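Local coordinates for protein 3-hydroxyisobutyryl-CoA hydrolase (Mycobacterium thermoresistibile, PDB 4HDT) that probably hydrolyses 3-hydroxy-2-methylpropanoyl-CoA to 3-hydroxy-2-methylpropanoate and free CoA, and binds several zinc ions in the crystal, at residues Ala29-Thr34 and Gly66-Asp72; Ala87-Trp91 and Ser296-Leu300; Thr136-Pro141 and Gly172-Gly177; Gly144-Ile148 and Asp304-Ile309. All blocks are in the same frame, centred on the assembly; numbering follows the deposited sequence. Where two conformers were deposited one is given.

Contact 1 of 4, residues Ala29-Thr34 and Gly66-Asp72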
# COMPACT_ATOMS: atom_id res chain seq x y z
N ALA A 29 0.97 -17.28 -5.31
CA ALA A 29 0.19 -16.37 -4.45
C ALA A 29 0.39 -14.87 -4.85
O ALA A 29 0.14 -13.97 -4.05
CB ALA A 29 0.57 -16.55 -2.98
N ILE A 30 0.90 -14.66 -6.05
CA ILE A 30 1.28 -13.32 -6.53
C ILE A 30 2.14 -12.65 -5.47
O ILE A 30 2.02 -11.46 -5.15
CB ILE A 30 0.11 -12.46 -7.01
CG1 ILE A 30 -0.89 -13.29 -7.83
CG2 ILE A 30 0.64 -11.32 -7.85
CD1 ILE A 30 -2.06 -12.47 -8.35
N ASN A 31 3.06 -13.45 -4.95
CA ASN A 31 4.09 -12.96 -4.04
C ASN A 31 3.56 -12.30 -2.76
O ASN A 31 4.25 -11.42 -2.17
CB ASN A 31 5.07 -12.06 -4.81
CG ASN A 31 5.67 -12.75 -6.02
OD1 ASN A 31 6.11 -13.92 -5.93
ND2 ASN A 31 5.82 -12.02 -7.13
N SER A 32 2.38 -12.74 -2.28
CA SER A 32 1.89 -12.17 -1.02
C SER A 32 2.91 -12.34 0.13
O SER A 32 3.59 -13.35 0.21
CB SER A 32 0.50 -12.65 -0.64
OG SER A 32 0.49 -14.01 -0.41
N LEU A 33 2.97 -11.37 1.04
CA LEU A 33 4.05 -11.31 2.04
C LEU A 33 3.71 -12.11 3.28
O LEU A 33 2.64 -11.94 3.87
CB LEU A 33 4.30 -9.87 2.51
CG LEU A 33 4.63 -8.88 1.44
CD1 LEU A 33 4.80 -7.51 2.10
CD2 LEU A 33 5.91 -9.27 0.74
N THR A 34 4.67 -12.91 3.69
CA THR A 34 4.62 -13.61 4.97
C THR A 34 5.52 -12.85 5.96
O THR A 34 6.34 -11.99 5.58
CB THR A 34 5.17 -15.03 4.85
OG1 THR A 34 6.55 -14.98 4.48
CG2 THR A 34 4.40 -15.88 3.83
N GLY A 66 2.59 -9.76 -11.21
CA GLY A 66 2.76 -8.62 -10.34
C GLY A 66 3.87 -8.72 -9.31
O GLY A 66 4.21 -9.84 -8.86
N LEU A 67 4.36 -7.57 -8.88
CA LEU A 67 5.32 -7.56 -7.78
C LEU A 67 4.77 -8.25 -6.53
O LEU A 67 5.45 -9.11 -5.91
CB LEU A 67 5.63 -6.11 -7.44
CG LEU A 67 6.57 -5.97 -6.22
CD1 LEU A 67 7.92 -6.68 -6.28
CD2 LEU A 67 6.79 -4.51 -5.90
N CYS A 68 3.56 -7.89 -6.12
CA CYS A 68 3.04 -8.31 -4.79
C CYS A 68 1.58 -7.87 -4.61
O CYS A 68 1.29 -6.69 -4.53
CB CYS A 68 3.90 -7.74 -3.65
SG CYS A 68 3.29 -8.15 -2.00
N ALA A 69 0.70 -8.86 -4.44
CA ALA A 69 -0.74 -8.62 -4.24
C ALA A 69 -1.14 -8.16 -2.84
O ALA A 69 -2.30 -7.75 -2.66
CB ALA A 69 -1.52 -9.86 -4.65
N GLY A 70 -0.23 -8.24 -1.87
CA GLY A 70 -0.57 -7.86 -0.51
C GLY A 70 0.17 -8.65 0.53
O GLY A 70 1.10 -9.44 0.23
N GLY A 71 -0.16 -8.37 1.79
CA GLY A 71 0.23 -9.30 2.87
C GLY A 71 -0.61 -10.58 2.72
O GLY A 71 -1.70 -10.56 2.15
N ASP A 72 -0.13 -11.70 3.28
CA ASP A 72 -0.89 -12.92 3.32
C ASP A 72 -2.10 -12.77 4.26
O ASP A 72 -1.96 -12.69 5.49
CB ASP A 72 0.02 -14.07 3.74
CG ASP A 72 -0.66 -15.41 3.70
OD1 ASP A 72 -1.80 -15.49 4.17
OD2 ASP A 72 -0.03 -16.38 3.25

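Contact 2 of 4, residues Ala87-Trp91 and Ser296-Leu300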
# COMPACT_ATOMS: atom_id res chain seq x y z
N ALA A 87 -0.45 -11.30 14.11
CA ALA A 87 -0.76 -10.11 13.34
C ALA A 87 0.00 -8.89 13.89
O ALA A 87 0.61 -8.15 13.12
CB ALA A 87 -2.25 -9.82 13.30
N ARG A 88 -0.05 -8.68 15.19
CA ARG A 88 0.67 -7.54 15.75
C ARG A 88 2.18 -7.62 15.54
O ARG A 88 2.85 -6.62 15.21
CB ARG A 88 0.34 -7.36 17.22
CG ARG A 88 -1.10 -6.93 17.42
CD ARG A 88 -1.31 -6.50 18.86
NE ARG A 88 -1.25 -7.65 19.72
CZ ARG A 88 -2.29 -8.42 20.02
NH1 ARG A 88 -3.51 -8.13 19.58
NH2 ARG A 88 -2.10 -9.47 20.81
N ARG A 89 2.75 -8.80 15.70
CA ARG A 89 4.17 -8.91 15.51
C ARG A 89 4.53 -8.69 14.05
O ARG A 89 5.54 -8.06 13.74
CB ARG A 89 4.69 -10.25 15.97
CG ARG A 89 6.22 -10.31 15.96
CD ARG A 89 6.87 -9.30 16.93
NE ARG A 89 8.17 -8.87 16.43
CZ ARG A 89 9.06 -8.14 17.10
NH1 ARG A 89 8.82 -7.75 18.36
NH2 ARG A 89 10.22 -7.80 16.51
N PHE A 90 3.73 -9.25 13.16
CA PHE A 90 3.93 -9.07 11.71
C PHE A 90 3.93 -7.57 11.38
O PHE A 90 4.83 -7.08 10.72
CB PHE A 90 2.85 -9.83 10.89
CG PHE A 90 2.87 -9.50 9.42
CD1 PHE A 90 3.86 -9.99 8.60
CD2 PHE A 90 1.92 -8.66 8.90
CE1 PHE A 90 3.89 -9.70 7.24
CE2 PHE A 90 1.93 -8.33 7.56
CZ PHE A 90 2.95 -8.84 6.72
N TRP A 91 2.90 -6.88 11.83
CA TRP A 91 2.77 -5.45 11.52
C TRP A 91 3.91 -4.67 12.16
O TRP A 91 4.41 -3.71 11.56
CB TRP A 91 1.43 -4.92 12.00
CG TRP A 91 0.27 -5.37 11.22
CD1 TRP A 91 0.23 -5.59 9.89
CD2 TRP A 91 -1.05 -5.62 11.70
NE1 TRP A 91 -1.02 -5.98 9.49
CE2 TRP A 91 -1.83 -6.00 10.59
CE3 TRP A 91 -1.64 -5.56 12.95
CZ2 TRP A 91 -3.22 -6.31 10.72
CZ3 TRP A 91 -3.01 -5.85 13.08
CH2 TRP A 91 -3.77 -6.24 11.98
N SER A 296 -4.57 -0.62 13.03
CA SER A 296 -4.53 -2.06 12.70
C SER A 296 -4.81 -2.92 13.92
O SER A 296 -5.58 -3.85 13.86
CB SER A 296 -3.21 -2.44 12.04
OG SER A 296 -3.01 -1.71 10.81
N CYS A 297 -4.16 -2.59 15.04
CA CYS A 297 -4.39 -3.29 16.30
C CYS A 297 -5.85 -3.26 16.70
O CYS A 297 -6.41 -4.28 17.14
CB CYS A 297 -3.53 -2.69 17.39
SG CYS A 297 -1.78 -3.17 17.31
N ALA A 298 -6.47 -2.08 16.60
CA ALA A 298 -7.90 -1.95 16.92
C ALA A 298 -8.76 -2.82 15.98
O ALA A 298 -9.72 -3.49 16.46
CB ALA A 298 -8.32 -0.48 16.86
N SER A 299 -8.41 -2.84 14.70
CA SER A 299 -9.17 -3.62 13.72
C SER A 299 -9.16 -5.13 14.06
O SER A 299 -10.11 -5.85 13.74
CB SER A 299 -8.64 -3.40 12.32
OG SER A 299 -7.52 -4.23 12.12
N LEU A 300 -8.12 -5.61 14.73
CA LEU A 300 -8.12 -7.03 15.12
C LEU A 300 -9.29 -7.42 16.03
O LEU A 300 -9.67 -8.59 16.10
CB LEU A 300 -6.82 -7.42 15.82
CG LEU A 300 -5.59 -7.57 14.97
CD1 LEU A 300 -4.42 -7.83 15.94
CD2 LEU A 300 -5.76 -8.73 13.96
O HOH W 1 -5.52 -5.81 19.14

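Contact 3 of 4, residues Thr136-Pro141 and Gly172-Gly177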
# COMPACT_ATOMS: atom_id res chain seq x y z
N THR A 136 0.95 -2.16 -14.64
CA THR A 136 0.70 -1.86 -13.23
C THR A 136 -0.79 -1.67 -12.91
O THR A 136 -1.51 -0.91 -13.59
CB THR A 136 1.51 -0.61 -12.82
OG1 THR A 136 2.92 -0.89 -13.03
CG2 THR A 136 1.22 -0.19 -11.36
N LYS A 137 -1.25 -2.42 -11.89
CA LYS A 137 -2.59 -2.29 -11.31
C LYS A 137 -2.36 -2.15 -9.82
O LYS A 137 -2.14 -3.14 -9.11
CB LYS A 137 -3.49 -3.48 -11.68
CG LYS A 137 -3.73 -3.49 -13.20
CD LYS A 137 -4.71 -4.54 -13.65
CE LYS A 137 -4.89 -4.50 -15.17
NZ LYS A 137 -3.71 -5.07 -15.93
N MET A 138 -2.37 -0.89 -9.36
CA MET A 138 -1.99 -0.56 -7.98
C MET A 138 -3.22 -0.19 -7.19
O MET A 138 -4.12 0.46 -7.70
CB MET A 138 -0.96 0.58 -7.96
CG MET A 138 -0.33 0.86 -6.59
SD MET A 138 1.00 2.09 -6.61
CE MET A 138 2.25 1.32 -7.59
N ALA A 139 -3.28 -0.60 -5.94
CA ALA A 139 -4.44 -0.28 -5.12
C ALA A 139 -4.14 -0.39 -3.65
O ALA A 139 -3.18 -1.08 -3.25
CB ALA A 139 -5.62 -1.19 -5.45
N MET A 140 -4.94 0.34 -2.86
CA MET A 140 -5.05 0.14 -1.41
C MET A 140 -6.50 -0.27 -1.13
O MET A 140 -7.36 0.56 -0.85
CB MET A 140 -4.63 1.42 -0.66
CG MET A 140 -3.19 1.84 -0.92
SD MET A 140 -1.96 0.65 -0.35
CE MET A 140 -2.20 0.70 1.44
N PRO A 141 -6.78 -1.57 -1.23
CA PRO A 141 -8.15 -2.09 -1.23
C PRO A 141 -8.70 -2.54 0.14
O PRO A 141 -9.75 -3.22 0.21
CB PRO A 141 -7.99 -3.30 -2.13
CG PRO A 141 -6.70 -3.84 -1.69
CD PRO A 141 -5.81 -2.66 -1.47
N GLY A 172 -11.12 1.97 -2.82
CA GLY A 172 -10.20 0.82 -2.86
C GLY A 172 -9.94 0.27 -4.25
O GLY A 172 -9.46 -0.89 -4.39
N ALA A 173 -10.25 1.07 -5.27
CA ALA A 173 -10.14 0.66 -6.67
C ALA A 173 -8.70 0.74 -7.18
O ALA A 173 -7.92 1.61 -6.77
CB ALA A 173 -11.02 1.53 -7.54
N PRO A 174 -8.34 -0.15 -8.11
CA PRO A 174 -7.03 -0.05 -8.74
C PRO A 174 -6.85 1.17 -9.63
O PRO A 174 -7.82 1.68 -10.27
CB PRO A 174 -6.91 -1.34 -9.53
CG PRO A 174 -8.30 -1.72 -9.84
CD PRO A 174 -9.17 -1.20 -8.73
N PHE A 175 -5.60 1.60 -9.72
CA PHE A 175 -5.17 2.69 -10.61
C PHE A 175 -3.90 2.28 -11.38
O PHE A 175 -3.23 1.30 -11.03
CB PHE A 175 -5.00 4.02 -9.82
CG PHE A 175 -4.14 3.94 -8.57
CD1 PHE A 175 -2.77 4.13 -8.64
CD2 PHE A 175 -4.74 3.71 -7.33
CE1 PHE A 175 -1.99 4.11 -7.48
CE2 PHE A 175 -3.98 3.65 -6.18
CZ PHE A 175 -2.59 3.86 -6.26
N SER A 176 -3.60 2.98 -12.48
CA SER A 176 -2.55 2.58 -13.41
C SER A 176 -1.17 3.05 -12.98
O SER A 176 -1.06 3.82 -12.02
CB SER A 176 -2.85 3.14 -14.81
OG SER A 176 -2.67 4.55 -14.78
N GLY A 177 -0.15 2.66 -13.73
CA GLY A 177 1.19 3.20 -13.54
C GLY A 177 1.23 4.71 -13.68
O GLY A 177 1.82 5.38 -12.84
O HOH W 2 -6.93 2.01 -4.14

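Contact 4 of 4, residues Gly144-Ile148 and Asp304-Ile309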
# COMPACT_ATOMS: atom_id res chain seq x y z
N GLY A 144 -12.38 -2.97 1.57
CA GLY A 144 -13.12 -4.09 1.07
C GLY A 144 -13.05 -5.34 1.94
O GLY A 144 -13.88 -6.28 1.74
N ILE A 145 -12.09 -5.37 2.86
CA ILE A 145 -12.03 -6.49 3.83
C ILE A 145 -12.19 -5.97 5.26
O ILE A 145 -11.79 -6.64 6.23
CB ILE A 145 -10.73 -7.34 3.68
CG1 ILE A 145 -9.44 -6.50 3.77
CG2 ILE A 145 -10.77 -8.15 2.38
CD1 ILE A 145 -8.20 -7.29 4.17
N GLY A 146 -12.77 -4.79 5.43
CA GLY A 146 -12.98 -4.27 6.77
C GLY A 146 -11.73 -3.77 7.46
O GLY A 146 -11.73 -3.67 8.70
N PHE A 147 -10.72 -3.43 6.68
CA PHE A 147 -9.41 -2.98 7.17
C PHE A 147 -9.18 -1.58 6.67
O PHE A 147 -10.03 -1.00 5.91
CB PHE A 147 -8.34 -4.01 6.73
CG PHE A 147 -6.99 -3.88 7.40
CD1 PHE A 147 -6.83 -3.95 8.76
CD2 PHE A 147 -5.84 -3.82 6.61
CE1 PHE A 147 -5.55 -3.92 9.32
CE2 PHE A 147 -4.56 -3.81 7.16
CZ PHE A 147 -4.42 -3.79 8.52
N ILE A 148 -8.07 -0.97 7.09
CA ILE A 148 -7.73 0.42 6.77
C ILE A 148 -6.35 0.40 6.13
O ILE A 148 -5.46 -0.31 6.63
CB ILE A 148 -7.78 1.31 8.03
CG1 ILE A 148 -9.20 1.34 8.66
CG2 ILE A 148 -7.28 2.71 7.74
CD1 ILE A 148 -9.53 0.23 9.61
N ASP A 304 -15.77 -6.55 11.51
CA ASP A 304 -15.65 -6.45 10.07
C ASP A 304 -14.34 -6.98 9.50
O ASP A 304 -14.31 -7.42 8.37
CB ASP A 304 -15.88 -5.01 9.60
CG ASP A 304 -17.36 -4.65 9.52
OD1 ASP A 304 -18.22 -5.47 9.97
OD2 ASP A 304 -17.68 -3.57 8.99
N LEU A 305 -13.24 -6.92 10.24
CA LEU A 305 -12.00 -7.48 9.71
C LEU A 305 -12.16 -8.98 9.44
O LEU A 305 -11.83 -9.47 8.36
CB LEU A 305 -10.82 -7.23 10.65
CG LEU A 305 -9.49 -7.74 10.11
CD1 LEU A 305 -9.08 -7.08 8.81
CD2 LEU A 305 -8.42 -7.64 11.17
N VAL A 306 -12.72 -9.72 10.39
CA VAL A 306 -12.91 -11.16 10.23
C VAL A 306 -13.93 -11.47 9.12
O VAL A 306 -13.69 -12.32 8.25
CB VAL A 306 -13.30 -11.78 11.60
CG1 VAL A 306 -13.75 -13.22 11.45
CG2 VAL A 306 -12.12 -11.65 12.55
N GLU A 307 -15.05 -10.77 9.15
CA GLU A 307 -16.11 -10.94 8.18
C GLU A 307 -15.59 -10.60 6.78
O GLU A 307 -15.88 -11.30 5.81
CB GLU A 307 -17.31 -10.08 8.58
CG GLU A 307 -18.46 -10.07 7.57
CD GLU A 307 -19.13 -11.39 7.32
OE1 GLU A 307 -18.81 -12.41 7.94
OE2 GLU A 307 -20.04 -11.44 6.48
N GLY A 308 -14.87 -9.47 6.68
CA GLY A 308 -14.32 -9.03 5.40
C GLY A 308 -13.36 -10.03 4.78
O GLY A 308 -13.48 -10.40 3.61
N ILE A 309 -12.42 -10.51 5.56
CA ILE A 309 -11.47 -11.46 5.03
C ILE A 309 -12.18 -12.78 4.75
O ILE A 309 -11.90 -13.43 3.74
CB ILE A 309 -10.30 -11.69 5.98
CG1 ILE A 309 -9.45 -10.41 6.14
CG2 ILE A 309 -9.45 -12.87 5.53
CD1 ILE A 309 -8.42 -10.51 7.23
O HOH W 3 -14.82 -8.90 1.72

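Contact 1 of 4, residues Ala29-Thr34 and Gly66-Asp72
I30 to L33 lie along C68 to D72 where two loops of the crotonase fold meet, one following strand 19-24 and the other strand 56-61. In crotonase relatives the second of these loops commonly supplies a backbone N-H to the oxyanion hole, and this one is probably its counterpart. Backbone bonds set the spacing. A69 N donates to I30 O at 3.0 Å, I30 being the first corner of a type I' turn from A29 to S32. L33 N reaches G70 O at 2.8 Å and L33 O takes the N-H of D72, also at 2.8 Å, so both its N-H and C=O are engaged, in a single bridge with G71. Among the polar side chains, N31 has CG anti to its carbonyl carbon (chi1 -55°), which brings the amide to the G66-L67 end of the other loop; ND2 donates to L67 O at 3.2 Å, approaching from above that carbonyl's plane, and more weakly to G66 O. A62 O also accepts from ND2, while OD1 takes R26 N. R26 further bonds S32 OG and forms a salt bridge with D72. Apolar contact is modest: I30 CB lies 3.9 Å from A69 CB, and the branch point of L33, CG, rests 3.8 Å from C68 SG. Tightest of the carbon contacts is S32 CA, whose C-H faces G70 O at 3.1 Å.

Contact 2 of 4, residues Ala87-Trp91 and Ser296-Leu300
S296 sets its CB squarely over the six-membered ring of W91, 3.6 Å from the centroid and 13° off the ring normal, a CH-pi contact. On the opposite face of the indole A87 O of its own helix lies toward the rim. S296 OG turns to Y95 OH and E292 O, while S296 O sits 3.3 Å from W91 CZ3 and accepts from both S299 OG and L300 N. Next along, C297 meets the stem of R88: its SG is 3.7 Å from R88 CD. A water receives a weak bond from R88 NH1 and donates to C297 O at 2.7 Å; the bend of the arginine chain at chi3 (-70°) turns its guanidinium off the line of the stem, and NH2 goes to D83 O. S299 spends its hydroxyl on S296 O, at 2.6 Å, within its own helix. L300 fills the corner between W91, R88 and A87. Its CG meets the edge of the indole, 3.6 Å from W91 CZ3, CD1 packs on R88 CG, and CD2 lies 3.7 Å from A87 CB. This is helix-to-helix packing of the crotonase fold, in which helix 285-299, one of the helices of the C-terminal part, docks on helix 85-103.

Contact 3 of 4, residues Thr136-Pro141 and Gly172-Gly177
M138 and F175 pass each other at a slant, the phenyl ring lying over the methionine's backbone and stem. With its CG wedged between the backbone N and the carbonyl carbon (chi1 51°), F175 folds its ring back on the neighbouring strand. M138 O then stands 3.3 Å above one ring face, displaced toward the rim. M138 CB is 4.1 Å from the centroid as a CH-pi contact, 28° off the normal. The sulfur makes an oblique Met-aromatic contact, with M138 SD 3.7 Å from F175 CE1. The backbones hold this pose: the two residues form an antiparallel hydrogen-bonded pair, M138 N to F175 O at 2.9 Å and nearly straight, and F175 N to M138 O. Beyond them A139 CB rests 3.8 Å from P174 CA, and a water links the backbones, accepting from M140 N and donating to A173 O at 2.8 Å. The 172-177 loop thus adds a single antiparallel bridge to one edge of strand 137-139, part of a small parallel sheet in the crotonase fold; K137 and A139 bond to strand 115-117 on the other edge. F175 and M138 also reach A180 of helix 177-183, whose N-cap is S176, while M138 extends to V121 of helix 119-124.

Contact 4 of 4, residues Gly144-Ile148 and Asp304-Ile309
I145 reaches I309 with the end of its longer branch. With CG1 between the backbone N and the carbonyl carbon (chi1 55°), CD1 of I145 comes to 3.9 Å from I309 CG1, and its other branch, CG2, settles 3.7 Å from G308 O. F147 and L305 behave differently: they run side by side in the same direction, and L305 CD1 touches F147 CB at 3.8 Å. Because glycine occupies G308 on the helix and G146 on the loop, the two backbones come very near, I145 CA being only 3.8 Å from G308 CA. This joins the loop after strand 137-139 to helix 303-313 of the crotonase fold; in relatives that loop commonly contributes to the active site. D304 gives its carboxylate to S265 OG and R323 N, outside both segments. The polar contacts across the gap are mostly C-H donors. I145 O faces the CA-H groups of both L305 and G308, each at 3.6 Å, while no direct N-H or O-H bond spans the segments. A water supplies the remaining link, donating to G144 O and, at 2.8 Å, to G308 O.

Contacts 2 and 4 form one continuous patch. W91 CZ2 of contact 2 lies 3.6 Å from F147 CZ of contact 4, with the ring planes about 15° apart, and S299 O meets L305 CB at 3.5 Å as helices 285-299 and 303-313 follow one another. Contact 1 joins through the residue before W91, T34 O lying 3.7 Å from F90 CE1. Contact 3 does not touch contact 1, their nearest atoms being about 6 Å apart, and adjoins contact 4 in sequence. H35 and E86, which hold a zinc, are near contacts 1 and 2: the side chains of T34 and H35 are about 5 Å apart, as are those of A87 and E86. In crotonase relatives the loops of contacts 1 and 4 commonly border the active site.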